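Tryptophan halogenase (Shewanella frigidimarina, PDB 2PYX) probably binds FAD and acts as a flavin-dependent halogenase, like the related enzymes that chlorinate tryptophan. Local coordinates at residues Met66-Thr69 with Leu70-Gly74; Glu77-Phe80 with Ile81-Asp85; Tyr162-Gln165 with Asn166-Tyr170. All blocks are in the same frame, centred on the assembly; numbering follows the deposited sequence.

Contact 1 (Met66-Thr69 with Leu70-Gly74). With PG4 (tetraethylene glycol), chain F.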
HETATM    1  N   MSE A  66      -1.573  -4.587   7.389  1.00 10.18           N
HETATM    2  CA  MSE A  66      -0.555  -4.162   8.329  1.00  9.39           C
HETATM    3  C   MSE A  66      -0.946  -4.532   9.752  1.00  9.79           C
HETATM    4  O   MSE A  66      -0.079  -4.787  10.584  1.00 10.92           O
HETATM    5  CB  MSE A  66      -0.305  -2.674   8.223  1.00 11.76           C
HETATM    6  CG  MSE A  66       0.903  -2.201   9.014  1.00 12.34           C
HETATM    7 SE   MSE A  66       2.606  -3.081   8.600  0.75 12.10          SE
HETATM    8  CE  MSE A  66       2.946  -2.208   6.921  1.00 13.50           C
ATOM      9  N   ARG A  67      -2.244  -4.588  10.029  1.00 10.90           N
ATOM     10  CA  ARG A  67      -2.672  -5.073  11.357  1.00 10.92           C
ATOM     11  C   ARG A  67      -2.154  -6.486  11.620  1.00 12.36           C
ATOM     12  O   ARG A  67      -1.636  -6.789  12.723  1.00 12.15           O
ATOM     13  CB  ARG A  67      -4.199  -5.026  11.501  1.00 11.25           C
ATOM     14  CG  ARG A  67      -4.836  -3.650  11.422  1.00 10.62           C
ATOM     15  CD  ARG A  67      -6.369  -3.680  11.617  1.00 11.31           C
ATOM     16  NE  ARG A  67      -7.005  -4.404  10.531  1.00 11.84           N
ATOM     17  CZ  ARG A  67      -7.326  -5.694  10.548  1.00 14.72           C
ATOM     18  NH1 ARG A  67      -7.159  -6.411  11.640  1.00 13.44           N
ATOM     19  NH2 ARG A  67      -7.844  -6.253   9.467  1.00 16.30           N
ATOM     20  N   SER A  68      -2.252  -7.330  10.590  1.00 10.01           N
ATOM     21  CA  SER A  68      -1.781  -8.710  10.684  0.50 10.04           C
ATOM     22  C   SER A  68      -0.263  -8.791  10.761  1.00 11.52           C
ATOM     23  O   SER A  68       0.263  -9.527  11.563  1.00 11.83           O
ATOM     24  CB  SER A  68      -2.309  -9.559   9.534  0.50 11.48           C
ATOM     25  OG  SER A  68      -1.760 -10.856   9.599  0.50 10.62           O
ATOM     26  N   THR A  69       0.421  -8.015   9.920  1.00 10.02           N
ATOM     27  CA  THR A  69       1.882  -7.983   9.971  1.00 10.57           C
ATOM     28  C   THR A  69       2.383  -7.594  11.356  1.00 10.23           C
ATOM     29  O   THR A  69       3.282  -8.236  11.912  1.00 11.85           O
ATOM     30  CB  THR A  69       2.379  -7.018   8.900  1.00 13.54           C
ATOM     31  OG1 THR A  69       2.042  -7.543   7.638  1.00 11.89           O
ATOM     32  CG2 THR A  69       3.858  -6.827   8.937  1.00 11.81           C
ATOM     33  N   LEU A  70       1.821  -6.524  11.908  1.00 10.43           N
ATOM     34  CA  LEU A  70       2.243  -6.063  13.246  1.00 10.70           C
ATOM     35  C   LEU A  70       1.980  -7.142  14.305  1.00 11.42           C
ATOM     36  O   LEU A  70       2.808  -7.446  15.157  1.00 12.83           O
ATOM     37  CB  LEU A  70       1.482  -4.786  13.609  1.00 11.10           C
ATOM     38  CG  LEU A  70       1.918  -3.521  12.870  1.00 11.68           C
ATOM     39  CD1 LEU A  70       0.904  -2.412  13.136  1.00 10.64           C
ATOM     40  CD2 LEU A  70       3.329  -3.085  13.233  1.00 13.98           C
ATOM     41  N   SER A  71       0.804  -7.723  14.244  1.00 11.67           N
ATOM     42  CA  SER A  71       0.457  -8.754  15.203  1.00 12.05           C
ATOM     43  C   SER A  71       1.384  -9.986  15.108  1.00 11.35           C
ATOM     44  O   SER A  71       1.891 -10.496  16.126  1.00 12.40           O
ATOM     45  CB  SER A  71      -0.975  -9.201  14.933  1.00 14.40           C
ATOM     46  OG  SER A  71      -1.371 -10.200  15.869  1.00 19.83           O
ATOM     47  N   LYS A  72       1.658 -10.436  13.881  1.00 11.15           N
ATOM     48  CA  LYS A  72       2.575 -11.559  13.657  1.00 11.73           C
ATOM     49  C   LYS A  72       3.991 -11.264  14.141  1.00 12.18           C
ATOM     50  O   LYS A  72       4.631 -12.127  14.764  1.00 13.71           O
ATOM     51  CB  LYS A  72       2.604 -11.932  12.188  1.00 10.76           C
ATOM     52  CG  LYS A  72       1.365 -12.639  11.675  1.00 13.47           C
ATOM     53  CD  LYS A  72       1.555 -13.120  10.261  1.00 17.05           C
ATOM     54  CE  LYS A  72       1.631 -11.974   9.247  1.00 12.67           C
ATOM     55  NZ  LYS A  72       1.913 -12.481   7.883  1.00 12.91           N
ATOM     56  N   ILE A  73       4.468 -10.052  13.909  1.00 10.16           N
ATOM     57  CA  ILE A  73       5.803  -9.660  14.396  1.00 11.88           C
ATOM     58  C   ILE A  73       5.847  -9.586  15.908  1.00 12.17           C
ATOM     59  O   ILE A  73       6.895  -9.843  16.510  1.00 13.49           O
ATOM     60  CB  ILE A  73       6.231  -8.326  13.770  1.00 11.58           C
ATOM     61  CG1 ILE A  73       6.422  -8.516  12.257  1.00 12.52           C
ATOM     62  CG2 ILE A  73       7.492  -7.758  14.392  1.00 11.27           C
ATOM     63  CD1 ILE A  73       6.801  -7.289  11.477  1.00 12.07           C
ATOM     64  N   GLY A  74       4.713  -9.247  16.517  1.00 12.14           N
ATOM     65  CA  GLY A  74       4.576  -9.200  17.953  1.00 13.65           C
ATOM     66  C   GLY A  74       4.577  -7.811  18.545  1.00 14.11           C
ATOM     67  O   GLY A  74       4.910  -7.634  19.731  1.00 15.63           O
TER
HETATM   68  O1  PG4 F 529       1.910 -10.089   6.552  1.00 16.98           O
HETATM   69  C1  PG4 F 529       0.879  -9.613   5.653  1.00 20.68           C
HETATM   70  C2  PG4 F 529      -0.488 -10.132   6.084  1.00 23.70           C
HETATM   71  O2  PG4 F 529      -0.472 -11.580   6.110  1.00 22.82           O
HETATM   72  C3  PG4 F 529      -1.668 -12.138   6.674  1.00 24.24           C
HETATM   73  C4  PG4 F 529      -1.648 -13.662   6.559  1.00 25.54           C
HETATM   74  O3  PG4 F 529      -0.511 -14.164   7.267  1.00 21.27           O
HETATM   75  C5  PG4 F 529      -0.366 -15.586   7.081  1.00 23.34           C
HETATM   76  C6  PG4 F 529       0.762 -16.114   7.948  1.00 20.91           C
HETATM   77  O4  PG4 F 529       1.971 -15.569   7.425  1.00 17.27           O
HETATM   78  C7  PG4 F 529       3.125 -16.076   8.078  1.00 16.79           C
HETATM   79  C8  PG4 F 529       4.369 -15.360   7.599  1.00 15.33           C
HETATM   80  O5  PG4 F 529       4.337 -13.961   7.837  1.00 13.83           O
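K72 and T69 reach the same tetraethylene glycol molecule, which probably comes from the crystallisation liquor. K72 NZ makes hydrogen bonds to all five glycol oxygens. The closest is to O1, 2.7 Å from NZ. The glycol wraps round the ammonium group much as a crown ether does. The glycol O1 also donates to T69 OG1, at 2.8 Å. The T69 torsion (chi1 -65°) splits its two branches: OG1 goes to glycol O1 and to E369, while CG2, anti to the backbone N, goes to I73.

The apolar contacts are made by M66, L70, I73 and the methyl branch of T69. M66, a selenomethionine, places CG 4.1 Å from L70 CD1, and the two side chains run at a slant to each other. T69 and I73 lie side by side and point the same way, with T69 CG2 3.9 Å from I73 CD1. F177 of helix 174-187 packs on M66 and L70, and L25 of helix 16-31 on T69 and I73.

The backbone bonds run from residue i+4 to residue i. L70 N donates to M66 O at 2.9 Å and I73 N to T69 O at 2.9 Å; S71 and K72 bond likewise to R67 and S68. G74 has positive phi (104°) and is the C-prime residue. Helix 65-73 is a short amphipathic alpha-helix, ended by a Schellman motif at G74.

Contact 2 (Glu77-Phe80 with Ile81-Asp85)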
ATOM      1  N   GLU A  77      -0.282  -2.753  19.614  1.00 14.42           N
ATOM      2  CA  GLU A  77      -0.872  -1.695  18.811  1.00 13.05           C
ATOM      3  C   GLU A  77      -0.709  -0.347  19.464  1.00 13.66           C
ATOM      4  O   GLU A  77      -0.518   0.673  18.792  1.00 14.24           O
ATOM      5  CB  GLU A  77      -2.355  -1.932  18.507  1.00 12.31           C
ATOM      6  CG  GLU A  77      -2.810  -1.005  17.362  1.00 13.19           C
ATOM      7  CD  GLU A  77      -4.258  -1.196  16.918  1.00 14.60           C
ATOM      8  OE1 GLU A  77      -5.100  -1.683  17.705  1.00 13.32           O
ATOM      9  OE2 GLU A  77      -4.590  -0.872  15.742  1.00 13.11           O
ATOM     10  N   ASN A  78      -0.839  -0.303  20.793  1.00 13.44           N
ATOM     11  CA  ASN A  78      -0.664   0.987  21.469  1.00 14.69           C
ATOM     12  C   ASN A  78       0.764   1.510  21.296  1.00 14.66           C
ATOM     13  O   ASN A  78       0.971   2.694  20.999  1.00 16.51           O
ATOM     14  CB  ASN A  78      -1.045   0.896  22.950  1.00 16.07           C
ATOM     15  CG  ASN A  78      -2.474   0.430  23.148  1.00 14.80           C
ATOM     16  OD1 ASN A  78      -3.390   0.900  22.467  1.00 16.05           O
ATOM     17  ND2 ASN A  78      -2.678  -0.487  24.106  1.00 18.43           N
ATOM     18  N   ASP A  79       1.740   0.628  21.484  1.00 13.99           N
ATOM     19  CA  ASP A  79       3.144   0.972  21.290  1.00 14.51           C
ATOM     20  C   ASP A  79       3.373   1.497  19.862  1.00 15.66           C
ATOM     21  O   ASP A  79       4.019   2.501  19.654  1.00 15.04           O
ATOM     22  CB  ASP A  79       4.039  -0.262  21.508  1.00 15.54           C
ATOM     23  CG  ASP A  79       4.140  -0.694  22.959  1.00 19.56           C
ATOM     24  OD1 ASP A  79       3.731   0.045  23.877  1.00 18.97           O
ATOM     25  OD2 ASP A  79       4.677  -1.797  23.185  1.00 21.73           O
ATOM     26  N   PHE A  80       2.846   0.779  18.870  1.00 14.45           N
ATOM     27  CA  PHE A  80       2.964   1.202  17.476  1.00 14.17           C
ATOM     28  C   PHE A  80       2.402   2.606  17.241  1.00 13.49           C
ATOM     29  O   PHE A  80       3.051   3.489  16.659  1.00 13.62           O
ATOM     30  CB  PHE A  80       2.264   0.167  16.562  1.00 13.43           C
ATOM     31  CG  PHE A  80       2.115   0.628  15.138  1.00 11.64           C
ATOM     32  CD1 PHE A  80       3.204   0.637  14.272  1.00 12.84           C
ATOM     33  CD2 PHE A  80       0.886   1.076  14.654  1.00 11.17           C
ATOM     34  CE1 PHE A  80       3.074   1.104  12.976  1.00 13.09           C
ATOM     35  CE2 PHE A  80       0.761   1.534  13.367  1.00 12.29           C
ATOM     36  CZ  PHE A  80       1.845   1.547  12.513  1.00 11.62           C
ATOM     37  N   ILE A  81       1.157   2.812  17.660  1.00 12.40           N
ATOM     38  CA  ILE A  81       0.480   4.086  17.436  1.00 13.95           C
ATOM     39  C   ILE A  81       1.238   5.231  18.106  1.00 15.96           C
ATOM     40  O   ILE A  81       1.448   6.295  17.514  1.00 15.59           O
ATOM     41  CB  ILE A  81      -1.008   4.022  17.910  1.00 15.06           C
ATOM     42  CG1 ILE A  81      -1.795   3.116  16.975  1.00 15.07           C
ATOM     43  CG2 ILE A  81      -1.648   5.415  17.969  1.00 17.60           C
ATOM     44  CD1 ILE A  81      -3.224   2.828  17.431  1.00 16.43           C
ATOM     45  N   ARG A  82       1.674   4.982  19.341  1.00 14.29           N
ATOM     46  CA  ARG A  82       2.338   6.005  20.116  1.00 17.65           C
ATOM     47  C   ARG A  82       3.695   6.333  19.522  1.00 18.22           C
ATOM     48  O   ARG A  82       4.047   7.496  19.412  1.00 20.88           O
ATOM     49  CB  ARG A  82       2.471   5.542  21.564  1.00 15.90           C
ATOM     50  CG  ARG A  82       1.095   5.471  22.330  1.00 23.21           C
ATOM     51  CD  ARG A  82       1.181   4.679  23.632  1.00 25.11           C
ATOM     52  NE  ARG A  82      -0.109   4.545  24.339  1.00 30.10           N
ATOM     53  CZ  ARG A  82      -0.347   3.637  25.292  1.00 28.82           C
ATOM     54  NH1 ARG A  82       0.600   2.776  25.652  1.00 36.52           N
ATOM     55  NH2 ARG A  82      -1.526   3.573  25.899  1.00 26.99           N
ATOM     56  N   GLN A  83       4.448   5.319  19.125  1.00 15.33           N
ATOM     57  CA  GLN A  83       5.845   5.509  18.707  1.00 16.56           C
ATOM     58  C   GLN A  83       6.031   5.906  17.236  1.00 16.48           C
ATOM     59  O   GLN A  83       7.079   6.436  16.850  1.00 17.56           O
ATOM     60  CB  GLN A  83       6.653   4.265  19.065  1.00 18.76           C
ATOM     61  CG  GLN A  83       6.744   4.094  20.580  1.00 24.38           C
ATOM     62  CD  GLN A  83       7.331   2.758  20.997  1.00 27.74           C
ATOM     63  OE1 GLN A  83       8.234   2.238  20.347  1.00 32.37           O
ATOM     64  NE2 GLN A  83       6.809   2.194  22.087  1.00 32.36           N
ATOM     65  N   CYS A  84       5.023   5.638  16.402  1.00 14.62           N
ATOM     66  CA  CYS A  84       5.165   5.841  14.962  1.00 14.67           C
ATOM     67  C   CYS A  84       4.323   6.994  14.423  1.00 15.48           C
ATOM     68  O   CYS A  84       4.133   7.102  13.199  1.00 15.87           O
ATOM     69  CB  CYS A  84       4.829   4.535  14.223  1.00 16.24           C
ATOM     70  SG  CYS A  84       5.893   3.193  14.779  1.00 17.05           S
ATOM     71  N   ASP A  85       3.809   7.827  15.326  1.00 15.81           N
ATOM     72  CA  ASP A  85       2.957   8.958  14.961  0.50 14.91           C
ATOM     73  C   ASP A  85       1.837   8.498  14.035  1.00 16.96           C
ATOM     74  O   ASP A  85       1.592   9.093  13.001  1.00 17.87           O
ATOM     75  CB  ASP A  85       3.798  10.070  14.308  0.50 15.99           C
ATOM     76  CG  ASP A  85       3.097  11.428  14.299  0.50 14.44           C
ATOM     77  OD1 ASP A  85       2.066  11.588  14.981  0.50 15.42           O
ATOM     78  OD2 ASP A  85       3.598  12.342  13.616  0.50 17.00           O
TER
HETATM   79  O   HOH W   1       3.371   2.487  24.732  0.50 18.98           O
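I81, R82, Q83 and C84 donate their backbone N-H groups to the carbonyls of E77, N78, D79 and F80, and the last bond, C84 N to F80 O, is the most bent at 136°. N78 CB lies over one face of the R82 guanidinium, 3.7 Å from R82 CZ. The arginine chain is extended from CG to NE, which carries the flat group back along the helix to N78. R82 NH2 is held by the carbonyl of V518. One water bridges the charged ends of D79 and R82. It donates to D79 OD1 at 2.6 Å and accepts from R82 NH1 at 2.9 Å, in the plane of the guanidinium. D79 and Q83 lie side by side, with D79 CB 3.7 Å from Q83 NE2.

The buried side mixes apolar packing with the E77 carboxylate. The E77 chain passes I81 diagonally, with E77 CG 3.9 Å from I81 CD1. The carboxylate is gripped by K155, Y168, Y170 and the N-H of Y162. F80 CG is anti to the backbone N (chi1 170°), which brings the ring beside C84 SG; the sulfur approaches it obliquely, 3.7 Å from F80 CD1. F80 crosses I81 at about a right angle, with F80 CD2 4.1 Å from I81 CG1. Y170 and F177 meet F80 edge-to-face. This is a short alpha-helix with an i to i+4 cysteine sulfur-aromatic contact, F80 to C84, near its C-terminal end.

Contact 3 (Tyr162-Gln165 with Asn166-Tyr170); sequences YHFQ and NNYGY
F164 and N167 meet in a loop that turns back on itself and leads into strand 169-172. N167 CA lies over one face of the F164 ring, 3.9 Å from its centroid, as a CH-pi contact. The N167 amide is stacked on the ring, with the two planes 18° apart. F164 CG lies between the backbone N and the carbonyl carbon (chi1 60°), which turns the ring over N167. F164 CB meets the edge of the Y168 ring, 3.5 Å from Y168 CE1. The H163 carbonyl O lies at the same ring's edge, 3.4 Å from Y168 CE1. Y162 and Y170 cross at about a right angle, and Y170 OH sits at the edge of the Y162 ring, 3.4 Å from Y162 CE1.

Farther out, R67 on helix 65-73 bonds to the carbonyl of Y162 and more weakly to Y168 O and N167 OD1. S143 and R500 hold the N166 amide, and Y170 N is hydrogen-bonded to T62 OG1. The Y170 side chain lies about 5 Å from that of K89, the predicted active-site lysine, and Y162 OH is hydrogen-bonded to I75 O.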
ATOM      1  N   TYR A 162      -5.977  -4.334  17.330  1.00 12.89           N
ATOM      2  CA  TYR A 162      -6.008  -4.880  15.961  1.00 12.77           C
ATOM      3  C   TYR A 162      -7.411  -5.353  15.519  1.00 13.83           C
ATOM      4  O   TYR A 162      -7.610  -5.748  14.373  1.00 14.67           O
ATOM      5  CB  TYR A 162      -4.935  -5.943  15.744  1.00 13.11           C
ATOM      6  CG  TYR A 162      -3.540  -5.436  15.986  1.00 13.32           C
ATOM      7  CD1 TYR A 162      -3.025  -4.372  15.266  1.00 12.14           C
ATOM      8  CD2 TYR A 162      -2.710  -6.026  16.958  1.00 12.79           C
ATOM      9  CE1 TYR A 162      -1.735  -3.929  15.465  1.00 15.12           C
ATOM     10  CE2 TYR A 162      -1.434  -5.567  17.186  1.00 12.70           C
ATOM     11  CZ  TYR A 162      -0.949  -4.498  16.447  1.00 13.27           C
ATOM     12  OH  TYR A 162       0.311  -4.009  16.636  1.00 13.32           O
ATOM     13  N   HIS A 163      -8.377  -5.335  16.428  1.00 14.76           N
ATOM     14  CA  HIS A 163      -9.767  -5.578  16.073  1.00 13.97           C
ATOM     15  C   HIS A 163     -10.446  -4.307  15.641  1.00 14.58           C
ATOM     16  O   HIS A 163      -9.912  -3.210  15.830  1.00 15.44           O
ATOM     17  CB  HIS A 163     -10.525  -6.252  17.226  1.00 17.59           C
ATOM     18  CG  HIS A 163     -10.118  -7.669  17.434  1.00 23.21           C
ATOM     19  ND1 HIS A 163     -10.953  -8.722  17.135  1.00 27.46           N
ATOM     20  CD2 HIS A 163      -8.946  -8.214  17.839  1.00 25.43           C
ATOM     21  CE1 HIS A 163     -10.322  -9.857  17.383  1.00 30.55           C
ATOM     22  NE2 HIS A 163      -9.102  -9.579  17.804  1.00 31.11           N
ATOM     23  N   PHE A 164     -11.631  -4.445  15.074  1.00 16.20           N
ATOM     24  CA  PHE A 164     -12.263  -3.322  14.438  1.00 16.29           C
ATOM     25  C   PHE A 164     -13.759  -3.436  14.365  1.00 15.07           C
ATOM     26  O   PHE A 164     -14.298  -4.543  14.419  1.00 16.81           O
ATOM     27  CB  PHE A 164     -11.663  -3.103  13.024  1.00 15.79           C
ATOM     28  CG  PHE A 164     -11.810  -4.263  12.089  1.00 14.60           C
ATOM     29  CD1 PHE A 164     -12.991  -4.459  11.383  1.00 15.70           C
ATOM     30  CD2 PHE A 164     -10.777  -5.169  11.902  1.00 17.57           C
ATOM     31  CE1 PHE A 164     -13.137  -5.528  10.504  1.00 17.91           C
ATOM     32  CE2 PHE A 164     -10.930  -6.245  11.022  1.00 17.54           C
ATOM     33  CZ  PHE A 164     -12.098  -6.411  10.320  1.00 19.55           C
ATOM     34  N   GLN A 165     -14.395  -2.271  14.235  1.00 17.09           N
ATOM     35  CA  GLN A 165     -15.780  -2.174  13.823  1.00 16.55           C
ATOM     36  C   GLN A 165     -15.891  -2.057  12.311  1.00 17.73           C
ATOM     37  O   GLN A 165     -16.748  -2.674  11.699  1.00 19.41           O
ATOM     38  CB  GLN A 165     -16.458  -1.057  14.594  1.00 18.75           C
ATOM     39  CG  GLN A 165     -16.637  -1.500  16.060  1.00 22.84           C
ATOM     40  CD  GLN A 165     -16.973  -0.374  16.991  1.00 33.06           C
ATOM     41  OE1 GLN A 165     -18.141  -0.119  17.283  1.00 40.23           O
ATOM     42  NE2 GLN A 165     -15.962   0.315  17.466  1.00 22.38           N
ATOM     43  N   ASN A 166     -14.975  -1.312  11.705  1.00 13.67           N
ATOM     44  CA  ASN A 166     -14.815  -1.300  10.247  1.00 12.87           C
ATOM     45  C   ASN A 166     -13.320  -1.473   9.935  1.00 13.47           C
ATOM     46  O   ASN A 166     -12.485  -0.972  10.675  1.00 12.65           O
ATOM     47  CB  ASN A 166     -15.304  -0.001   9.619  1.00 13.60           C
ATOM     48  CG  ASN A 166     -16.793   0.013   9.380  1.00 17.32           C
ATOM     49  OD1 ASN A 166     -17.360  -0.944   8.875  1.00 17.76           O
ATOM     50  ND2 ASN A 166     -17.419   1.139   9.677  1.00 14.59           N
ATOM     51  N   ASN A 167     -12.991  -2.190   8.869  1.00 12.84           N
ATOM     52  CA  ASN A 167     -11.581  -2.535   8.591  1.00 12.80           C
ATOM     53  C   ASN A 167     -10.746  -1.288   8.369  1.00 11.04           C
ATOM     54  O   ASN A 167     -11.215  -0.293   7.794  1.00 12.29           O
ATOM     55  CB  ASN A 167     -11.459  -3.462   7.371  1.00 12.78           C
ATOM     56  CG  ASN A 167     -10.203  -4.346   7.392  1.00 10.94           C
ATOM     57  OD1 ASN A 167      -9.404  -4.276   8.318  1.00 14.26           O
ATOM     58  ND2 ASN A 167     -10.065  -5.207   6.391  1.00 16.38           N
ATOM     59  N   TYR A 168      -9.502  -1.369   8.804  1.00 10.36           N
ATOM     60  CA  TYR A 168      -8.609  -0.236   8.777  1.00  9.78           C
ATOM     61  C   TYR A 168      -7.171  -0.655   8.610  1.00 10.94           C
ATOM     62  O   TYR A 168      -6.788  -1.764   8.962  1.00 10.29           O
ATOM     63  CB  TYR A 168      -8.745   0.623  10.039  1.00 10.32           C
ATOM     64  CG  TYR A 168      -8.243   0.016  11.327  1.00  9.29           C
ATOM     65  CD1 TYR A 168      -9.080  -0.780  12.125  1.00 11.11           C
ATOM     66  CD2 TYR A 168      -6.958   0.253  11.791  1.00 11.48           C
ATOM     67  CE1 TYR A 168      -8.634  -1.327  13.299  1.00  9.83           C
ATOM     68  CE2 TYR A 168      -6.507  -0.287  12.966  1.00 10.32           C
ATOM     69  CZ  TYR A 168      -7.335  -1.098  13.722  1.00 11.74           C
ATOM     70  OH  TYR A 168      -6.871  -1.628  14.919  1.00 11.10           O
ATOM     71  N   GLY A 169      -6.410   0.254   7.996  1.00 11.16           N
ATOM     72  CA  GLY A 169      -4.949   0.275   8.079  1.00 10.68           C
ATOM     73  C   GLY A 169      -4.522   1.561   8.778  1.00 10.90           C
ATOM     74  O   GLY A 169      -5.261   2.129   9.586  1.00 10.42           O
ATOM     75  N   TYR A 170      -3.338   2.044   8.430  1.00 10.28           N
ATOM     76  CA  TYR A 170      -2.750   3.185   9.110  1.00 10.25           C
ATOM     77  C   TYR A 170      -2.169   4.247   8.175  1.00 10.89           C
ATOM     78  O   TYR A 170      -1.800   3.974   7.039  1.00 12.01           O
ATOM     79  CB  TYR A 170      -1.631   2.737  10.055  1.00 10.31           C
ATOM     80  CG  TYR A 170      -2.034   1.636  11.026  1.00 10.70           C
ATOM     81  CD1 TYR A 170      -2.666   1.940  12.227  1.00 13.66           C
ATOM     82  CD2 TYR A 170      -1.741   0.312  10.736  1.00 12.32           C
ATOM     83  CE1 TYR A 170      -3.010   0.935  13.122  1.00 11.37           C
ATOM     84  CE2 TYR A 170      -2.096  -0.703  11.598  1.00 10.86           C
ATOM     85  CZ  TYR A 170      -2.725  -0.379  12.796  1.00 11.57           C
ATOM     86  OH  TYR A 170      -3.051  -1.392  13.672  1.00 13.35           O
TER

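Contacts 1 and 2 are turns of successive helices, 65-73 and 77-83, and contact 3 is the loop and strand start packed against both. Their centres lie 13 to 15 Å apart. Contact 2 is largely buried, whereas contacts 1 and 3 each have buried and exposed residues. The helices join through apolar packing, L70 CD1 to F80 CD2. Contact 3 adds polar ties: R67 serves it from contact 1 and E77 from contact 2. Y170 of contact 3 packs on L70 and F80. Regular backbone bonds dominate the two helices, while aromatic contacts and outside hydrogen bonds hold the loop.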